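Long-range contacts in anthranilate synthase component I (Streptococcus pneumoniae serotype 4, PDB 5KCK), which belongs to the anthranilate synthase family and has a mixed alpha/beta fold built on large antiparallel sheets flanked by helices, assembling here as two chains: residues F89-D100 / T118-Y129; A419-I427 / T440-T448. All blocks are in the same frame, centred on the assembly; numbering follows the deposited sequence.

Interaction 1. Residues F89-D100 / T118-Y129; sequences FGGGAIGFVGYD and TPDMHFFVYESY
G92 and Y126 open the ladder of backbone hydrogen bonds that joins strand 92-97 to strand 121-126 in antiparallel register. The pairs G92-Y126, I94-F124 and F96-H122 each exchange two N-H...O bonds, and beyond them G98 N reaches D120 O at 2.7 Å. D120 and M121 also form a classic beta bulge against strand 50-55, the next strand of the sheet.

G95, being glycine, avoids a collision with H122 O and the F123 ring. That ring leans over the partner strand, with CD1 3.3 Å from G95 N, F96 N over one face and V97 CG2 at its edge, 3.8 Å from CE2. F96 lies on the face shared with I94, H122 and Y126. Its CG lies between the backbone N and carbonyl carbon (chi1 70°), which folds the ring back across strand 121-126; H122 N sits over the ring centre, and CE2 comes 3.4 Å from P119 O at the edge. Before strand 92-97, the edge of F89 meets the face of Y129 in a T-shaped stack, planes at 81°. Helix 70-78 packs on A93, F123 and V125, while Y126 OH bonds H25 O of the second subunit.

One water bridges G90 O and Y129 OH. Another lies between the carboxylates of D100 and D120, whose OD2 and OD1 are 4.5 Å apart.

These paired acids would probably raise each other's proton affinity, a tendency likely opposed by the K386 salt bridge at D120 and the donors Y380 OH and G388 N at D100; the core rests on backbone bonds and packed rings.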
# COMPACT_ATOMS: atom_id res chain seq x y z
N PHE A 89 -16.48 -8.87 5.78
CA PHE A 89 -17.91 -8.57 5.79
C PHE A 89 -18.75 -9.81 5.53
O PHE A 89 -19.60 -10.17 6.36
CB PHE A 89 -18.21 -7.45 4.76
CG PHE A 89 -19.68 -7.20 4.52
CD1 PHE A 89 -20.51 -6.77 5.55
CD2 PHE A 89 -20.22 -7.37 3.25
CE1 PHE A 89 -21.87 -6.53 5.31
CE2 PHE A 89 -21.56 -7.12 3.01
CZ PHE A 89 -22.39 -6.71 4.04
N GLY A 90 -18.54 -10.50 4.42
CA GLY A 90 -19.28 -11.73 4.18
C GLY A 90 -20.79 -11.60 4.04
O GLY A 90 -21.51 -12.59 4.22
N GLY A 91 -21.29 -10.42 3.71
CA GLY A 91 -22.74 -10.30 3.62
C GLY A 91 -23.35 -9.77 4.90
O GLY A 91 -22.82 -9.95 6.00
N GLY A 92 -24.49 -9.09 4.75
CA GLY A 92 -25.13 -8.45 5.88
C GLY A 92 -25.56 -7.01 5.62
O GLY A 92 -25.84 -6.65 4.47
N ALA A 93 -25.62 -6.19 6.67
CA ALA A 93 -26.15 -4.84 6.59
C ALA A 93 -25.03 -3.81 6.61
O ALA A 93 -24.04 -3.95 7.33
CB ALA A 93 -27.10 -4.55 7.76
N ILE A 94 -25.19 -2.76 5.81
CA ILE A 94 -24.28 -1.63 5.77
C ILE A 94 -25.12 -0.37 5.90
O ILE A 94 -26.15 -0.23 5.22
CB ILE A 94 -23.44 -1.62 4.48
CG1 ILE A 94 -22.61 -2.91 4.40
CG2 ILE A 94 -22.54 -0.37 4.39
CD1 ILE A 94 -21.85 -3.06 3.11
N GLY A 95 -24.72 0.53 6.80
CA GLY A 95 -25.53 1.71 7.10
C GLY A 95 -25.05 2.39 8.36
O GLY A 95 -23.88 2.29 8.73
N PHE A 96 -25.97 3.09 9.02
CA PHE A 96 -25.63 3.87 10.21
C PHE A 96 -26.74 3.80 11.25
O PHE A 96 -27.90 3.49 10.96
CB PHE A 96 -25.37 5.34 9.89
CG PHE A 96 -26.59 6.10 9.50
CD1 PHE A 96 -27.00 6.15 8.17
CD2 PHE A 96 -27.36 6.75 10.45
CE1 PHE A 96 -28.13 6.85 7.81
CE2 PHE A 96 -28.50 7.44 10.09
CZ PHE A 96 -28.89 7.49 8.76
N VAL A 97 -26.36 4.16 12.47
CA VAL A 97 -27.26 4.34 13.59
C VAL A 97 -27.06 5.77 14.07
O VAL A 97 -25.95 6.16 14.45
CB VAL A 97 -26.98 3.32 14.71
CG1 VAL A 97 -27.82 3.60 15.92
CG2 VAL A 97 -27.25 1.92 14.20
N GLY A 98 -28.12 6.57 14.02
CA GLY A 98 -28.01 7.96 14.41
C GLY A 98 -27.81 8.11 15.91
O GLY A 98 -28.17 7.25 16.70
N TYR A 99 -27.20 9.24 16.28
CA TYR A 99 -27.00 9.56 17.69
C TYR A 99 -28.29 9.41 18.48
O TYR A 99 -28.29 8.88 19.60
CB TYR A 99 -26.45 10.98 17.80
CG TYR A 99 -26.38 11.57 19.19
CD1 TYR A 99 -27.46 12.28 19.72
CD2 TYR A 99 -25.22 11.47 19.94
CE1 TYR A 99 -27.40 12.84 21.00
CE2 TYR A 99 -25.14 12.04 21.20
CZ TYR A 99 -26.23 12.72 21.73
OH TYR A 99 -26.14 13.27 22.98
N ASP A 100 -29.41 9.84 17.89
CA ASP A 100 -30.67 9.92 18.60
C ASP A 100 -31.32 8.57 18.83
O ASP A 100 -32.31 8.49 19.57
CB ASP A 100 -31.60 10.86 17.84
CG ASP A 100 -30.98 12.22 17.63
OD1 ASP A 100 -31.10 13.06 18.55
OD2 ASP A 100 -30.32 12.45 16.59
N THR A 118 -32.48 13.18 8.18
CA THR A 118 -32.11 11.79 7.99
C THR A 118 -32.92 10.90 8.93
O THR A 118 -33.34 11.34 10.00
CB THR A 118 -30.62 11.57 8.26
OG1 THR A 118 -30.25 12.26 9.46
CG2 THR A 118 -29.77 12.09 7.10
N PRO A 119 -33.17 9.65 8.54
CA PRO A 119 -33.78 8.71 9.49
C PRO A 119 -32.83 8.43 10.65
O PRO A 119 -31.62 8.65 10.57
CB PRO A 119 -34.03 7.45 8.65
CG PRO A 119 -33.19 7.62 7.43
CD PRO A 119 -33.06 9.09 7.19
N ASP A 120 -33.41 7.94 11.74
CA ASP A 120 -32.58 7.64 12.90
C ASP A 120 -31.73 6.39 12.68
O ASP A 120 -30.69 6.24 13.33
CB ASP A 120 -33.46 7.52 14.13
CG ASP A 120 -34.16 8.82 14.44
OD1 ASP A 120 -33.49 9.73 14.96
OD2 ASP A 120 -35.37 8.96 14.14
N MSE A 121 -32.14 5.52 11.77
CA MSE A 121 -31.38 4.33 11.41
C MSE A 121 -31.70 3.99 9.96
O MSE A 121 -32.85 4.08 9.55
CB MSE A 121 -31.71 3.15 12.32
CG MSE A 121 -30.96 1.89 12.00
SE MSE A 121 -31.52 0.38 13.10
CE MSE A 121 -33.09 -0.16 12.08
N HIS A 122 -30.68 3.61 9.20
CA HIS A 122 -30.86 3.24 7.81
C HIS A 122 -29.79 2.22 7.43
O HIS A 122 -28.59 2.53 7.45
CB HIS A 122 -30.78 4.48 6.91
CG HIS A 122 -31.53 4.34 5.62
ND1 HIS A 122 -31.88 5.43 4.85
CD2 HIS A 122 -32.00 3.25 4.97
CE1 HIS A 122 -32.54 5.01 3.78
NE2 HIS A 122 -32.62 3.69 3.83
N PHE A 123 -30.22 1.01 7.08
CA PHE A 123 -29.32 -0.02 6.61
C PHE A 123 -29.84 -0.59 5.30
O PHE A 123 -31.05 -0.74 5.11
CB PHE A 123 -29.17 -1.17 7.63
CG PHE A 123 -28.30 -0.83 8.80
CD1 PHE A 123 -26.92 -0.96 8.71
CD2 PHE A 123 -28.86 -0.38 9.99
CE1 PHE A 123 -26.11 -0.65 9.79
CE2 PHE A 123 -28.05 -0.06 11.08
CZ PHE A 123 -26.67 -0.20 10.98
N PHE A 124 -28.92 -0.92 4.41
CA PHE A 124 -29.21 -1.80 3.29
C PHE A 124 -28.63 -3.19 3.58
O PHE A 124 -27.57 -3.31 4.19
CB PHE A 124 -28.64 -1.26 1.98
CG PHE A 124 -29.32 -0.02 1.45
CD1 PHE A 124 -30.64 -0.07 1.03
CD2 PHE A 124 -28.63 1.16 1.31
CE1 PHE A 124 -31.27 1.07 0.51
CE2 PHE A 124 -29.24 2.30 0.79
CZ PHE A 124 -30.57 2.25 0.40
N VAL A 125 -29.33 -4.22 3.12
CA VAL A 125 -28.97 -5.61 3.41
C VAL A 125 -28.55 -6.29 2.11
O VAL A 125 -29.36 -6.39 1.18
CB VAL A 125 -30.13 -6.36 4.09
CG1 VAL A 125 -29.69 -7.75 4.48
CG2 VAL A 125 -30.62 -5.57 5.30
N TYR A 126 -27.31 -6.78 2.06
CA TYR A 126 -26.68 -7.19 0.81
C TYR A 126 -26.26 -8.66 0.83
O TYR A 126 -25.68 -9.15 1.81
CB TYR A 126 -25.42 -6.37 0.51
CG TYR A 126 -25.63 -4.89 0.34
CD1 TYR A 126 -25.92 -4.34 -0.91
CD2 TYR A 126 -25.52 -4.03 1.42
CE1 TYR A 126 -26.09 -2.97 -1.06
CE2 TYR A 126 -25.69 -2.67 1.28
CZ TYR A 126 -25.98 -2.14 0.04
OH TYR A 126 -26.15 -0.78 -0.08
N GLU A 127 -26.49 -9.33 -0.30
CA GLU A 127 -25.86 -10.60 -0.62
C GLU A 127 -25.07 -10.52 -1.92
O GLU A 127 -24.60 -11.55 -2.42
CB GLU A 127 -26.91 -11.72 -0.72
CG GLU A 127 -28.03 -11.41 -1.69
CD GLU A 127 -29.12 -12.48 -1.68
OE1 GLU A 127 -29.30 -13.15 -0.63
OE2 GLU A 127 -29.77 -12.66 -2.74
N SER A 128 -24.91 -9.32 -2.47
CA SER A 128 -24.11 -9.08 -3.68
C SER A 128 -23.10 -8.00 -3.35
O SER A 128 -23.49 -6.87 -3.05
CB SER A 128 -25.00 -8.65 -4.85
OG SER A 128 -26.12 -9.49 -4.99
N TYR A 129 -21.82 -8.34 -3.41
CA TYR A 129 -20.80 -7.41 -2.95
C TYR A 129 -19.43 -7.89 -3.44
O TYR A 129 -19.27 -9.03 -3.89
CB TYR A 129 -20.83 -7.28 -1.42
CG TYR A 129 -20.57 -8.60 -0.73
CD1 TYR A 129 -21.60 -9.52 -0.55
CD2 TYR A 129 -19.30 -8.93 -0.29
CE1 TYR A 129 -21.38 -10.73 0.08
CE2 TYR A 129 -19.06 -10.14 0.34
CZ TYR A 129 -20.11 -11.04 0.51
OH TYR A 129 -19.89 -12.25 1.12
O HOH W 1 -21.91 -13.90 1.52
O HOH W 2 -30.55 10.36 14.68

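Interaction 2. Residues A419-I427 / T440-T448; sequences AYVQAGAGI and TINKAKSMT
A423 and A444 meet methyl to methyl where helix 440-446 packs across one face of strand 419-427, their CB atoms 3.6 Å apart. A423 CB also lies 3.3 Å from A444 N, so the strand methyl presses on the helix backbone itself. Two alanines suit the spot, since their short side chains let the segment axes approach to 6.6 Å, with N-to-C directions at 140°. A444 and I441 also touch F218 of the neighbouring strand 211-221, so the helix lies on a sheet.

V421 points to the same side as A423. Its CG2 lies between the backbone N and the carbonyl carbon (chi1 -66° for CG1) and reaches 3.6 Å from A444 O, while CG1 meets the selenium of selenomethionine M447, which packs further onto F229 and L233 of helix 226-236. Q422, between the two, points the other way and bonds S215 and R217.

K443 passes alongside A423, its CB against the methyl. A bend at chi3 (-71°) then brings NZ to G424 O, 2.7 Å away and tilted from the carbonyl plane. T440 OG1 adds a weak bond to A423 O.

The centre is therefore held by methyl contacts, with exposed K443 supplying one short hydrogen bond, probably charge-assisted, at the solvent-facing margin.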
# COMPACT_ATOMS: atom_id res chain seq x y z
N ALA A 419 -24.54 20.50 1.85
CA ALA A 419 -23.53 19.64 2.45
C ALA A 419 -23.36 20.05 3.90
O ALA A 419 -23.04 21.21 4.19
CB ALA A 419 -22.21 19.74 1.70
N TYR A 420 -23.56 19.11 4.82
CA TYR A 420 -23.54 19.40 6.25
C TYR A 420 -22.32 18.77 6.90
O TYR A 420 -22.07 17.57 6.74
CB TYR A 420 -24.80 18.89 6.95
CG TYR A 420 -26.11 19.37 6.35
CD1 TYR A 420 -26.74 18.66 5.34
CD2 TYR A 420 -26.73 20.52 6.83
CE1 TYR A 420 -27.94 19.09 4.81
CE2 TYR A 420 -27.92 20.96 6.31
CZ TYR A 420 -28.53 20.25 5.30
OH TYR A 420 -29.73 20.70 4.79
N VAL A 421 -21.58 19.57 7.66
CA VAL A 421 -20.51 19.05 8.51
C VAL A 421 -20.73 19.55 9.92
O VAL A 421 -21.40 20.57 10.15
CB VAL A 421 -19.11 19.45 8.00
CG1 VAL A 421 -18.84 18.78 6.67
CG2 VAL A 421 -19.02 20.96 7.87
N GLN A 422 -20.15 18.83 10.89
CA GLN A 422 -20.41 19.11 12.29
C GLN A 422 -19.23 18.62 13.12
O GLN A 422 -18.63 17.59 12.80
CB GLN A 422 -21.71 18.43 12.75
CG GLN A 422 -22.16 18.76 14.16
CD GLN A 422 -23.65 18.56 14.36
OE1 GLN A 422 -24.35 18.13 13.45
NE2 GLN A 422 -24.14 18.86 15.56
N ALA A 423 -18.89 19.37 14.17
CA ALA A 423 -17.79 18.96 15.05
C ALA A 423 -18.02 19.51 16.45
O ALA A 423 -18.56 20.61 16.63
CB ALA A 423 -16.44 19.43 14.53
N GLY A 424 -17.59 18.74 17.45
CA GLY A 424 -17.82 19.06 18.84
C GLY A 424 -16.53 19.36 19.59
O GLY A 424 -15.42 19.15 19.10
N ALA A 425 -16.71 19.87 20.80
CA ALA A 425 -15.58 20.14 21.68
C ALA A 425 -15.94 19.73 23.09
O ALA A 425 -17.05 19.99 23.55
CB ALA A 425 -15.17 21.61 21.63
N GLY A 426 -15.00 19.08 23.77
CA GLY A 426 -15.21 18.70 25.15
C GLY A 426 -15.08 19.89 26.08
O GLY A 426 -13.97 20.41 26.28
N ILE A 427 -16.19 20.33 26.64
CA ILE A 427 -16.18 21.44 27.59
C ILE A 427 -15.85 20.91 28.97
O ILE A 427 -16.44 19.91 29.42
CB ILE A 427 -17.53 22.18 27.58
CG1 ILE A 427 -17.96 22.50 26.15
CG2 ILE A 427 -17.45 23.43 28.46
CD1 ILE A 427 -16.88 23.19 25.31
N THR A 440 -13.80 24.05 17.26
CA THR A 440 -14.94 23.41 16.63
C THR A 440 -15.00 23.70 15.13
O THR A 440 -15.24 22.80 14.32
CB THR A 440 -16.21 23.87 17.35
OG1 THR A 440 -16.63 22.85 18.26
CG2 THR A 440 -17.30 24.18 16.38
N ILE A 441 -14.75 24.95 14.73
CA ILE A 441 -14.86 25.28 13.32
C ILE A 441 -13.68 24.71 12.55
O ILE A 441 -13.82 24.30 11.39
CB ILE A 441 -15.02 26.80 13.12
CG1 ILE A 441 -15.24 27.13 11.64
CG2 ILE A 441 -13.81 27.56 13.65
CD1 ILE A 441 -15.76 28.52 11.39
N ASN A 442 -12.50 24.63 13.17
CA ASN A 442 -11.35 24.03 12.51
C ASN A 442 -11.58 22.54 12.28
O ASN A 442 -11.35 22.04 11.17
CB ASN A 442 -10.09 24.26 13.33
CG ASN A 442 -9.77 25.73 13.52
OD1 ASN A 442 -10.09 26.55 12.66
ND2 ASN A 442 -9.16 26.06 14.64
N LYS A 443 -12.03 21.83 13.31
CA LYS A 443 -12.28 20.40 13.17
C LYS A 443 -13.35 20.14 12.11
O LYS A 443 -13.15 19.33 11.20
CB LYS A 443 -12.70 19.81 14.51
CG LYS A 443 -11.56 19.36 15.37
CD LYS A 443 -12.00 18.23 16.29
CE LYS A 443 -12.93 18.74 17.37
NZ LYS A 443 -13.40 17.64 18.26
N ALA A 444 -14.49 20.83 12.22
CA ALA A 444 -15.60 20.59 11.29
C ALA A 444 -15.19 20.81 9.84
O ALA A 444 -15.68 20.11 8.95
CB ALA A 444 -16.78 21.50 11.65
N LYS A 445 -14.29 21.75 9.59
CA LYS A 445 -13.94 22.13 8.23
C LYS A 445 -12.63 21.53 7.73
O LYS A 445 -12.23 21.82 6.60
CB LYS A 445 -13.87 23.66 8.13
CG LYS A 445 -15.22 24.35 8.12
CD LYS A 445 -15.05 25.86 8.03
CE LYS A 445 -16.38 26.58 8.04
NZ LYS A 445 -16.20 28.04 7.85
N SER A 446 -11.95 20.71 8.54
CA SER A 446 -10.70 20.14 8.06
C SER A 446 -10.94 19.10 6.98
O SER A 446 -10.04 18.84 6.18
CB SER A 446 -9.89 19.55 9.22
OG SER A 446 -10.59 18.50 9.88
N MSE A 447 -12.13 18.51 6.94
CA MSE A 447 -12.58 17.70 5.80
C MSE A 447 -12.61 18.47 4.50
O MSE A 447 -12.26 17.94 3.44
CB MSE A 447 -13.99 17.19 6.03
CG MSE A 447 -14.16 16.02 6.95
SE MSE A 447 -16.03 15.52 6.75
CE MSE A 447 -15.92 14.60 5.03
N THR A 448 -13.07 19.72 4.59
CA THR A 448 -13.44 20.52 3.42
C THR A 448 -12.30 20.66 2.42
O THR A 448 -12.57 20.89 1.23
CB THR A 448 -13.92 21.89 3.89
OG1 THR A 448 -14.95 21.72 4.88
CG2 THR A 448 -14.47 22.72 2.73

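Overall arrangement
Interaction 1 closes along the chain before interaction 2 opens, and the two lie on opposite sides of the chain's centre. Their centres are 24 Å apart, and even their nearest atoms stay about 7 Å from each other. They use different sheets: 89-100 / 118-129 joins neighbouring strands inside the large antiparallel sheet, whereas 419-427 / 440-448 lays the final helix, 433-446, on another antiparallel sheet, in which strand 418-427 pairs with strand 211-221. Interaction 1 thus pairs two early strands, one of which, 92-97, joins them to the later part of the chain through strand 393-398, while interaction 2 fastens the last helix.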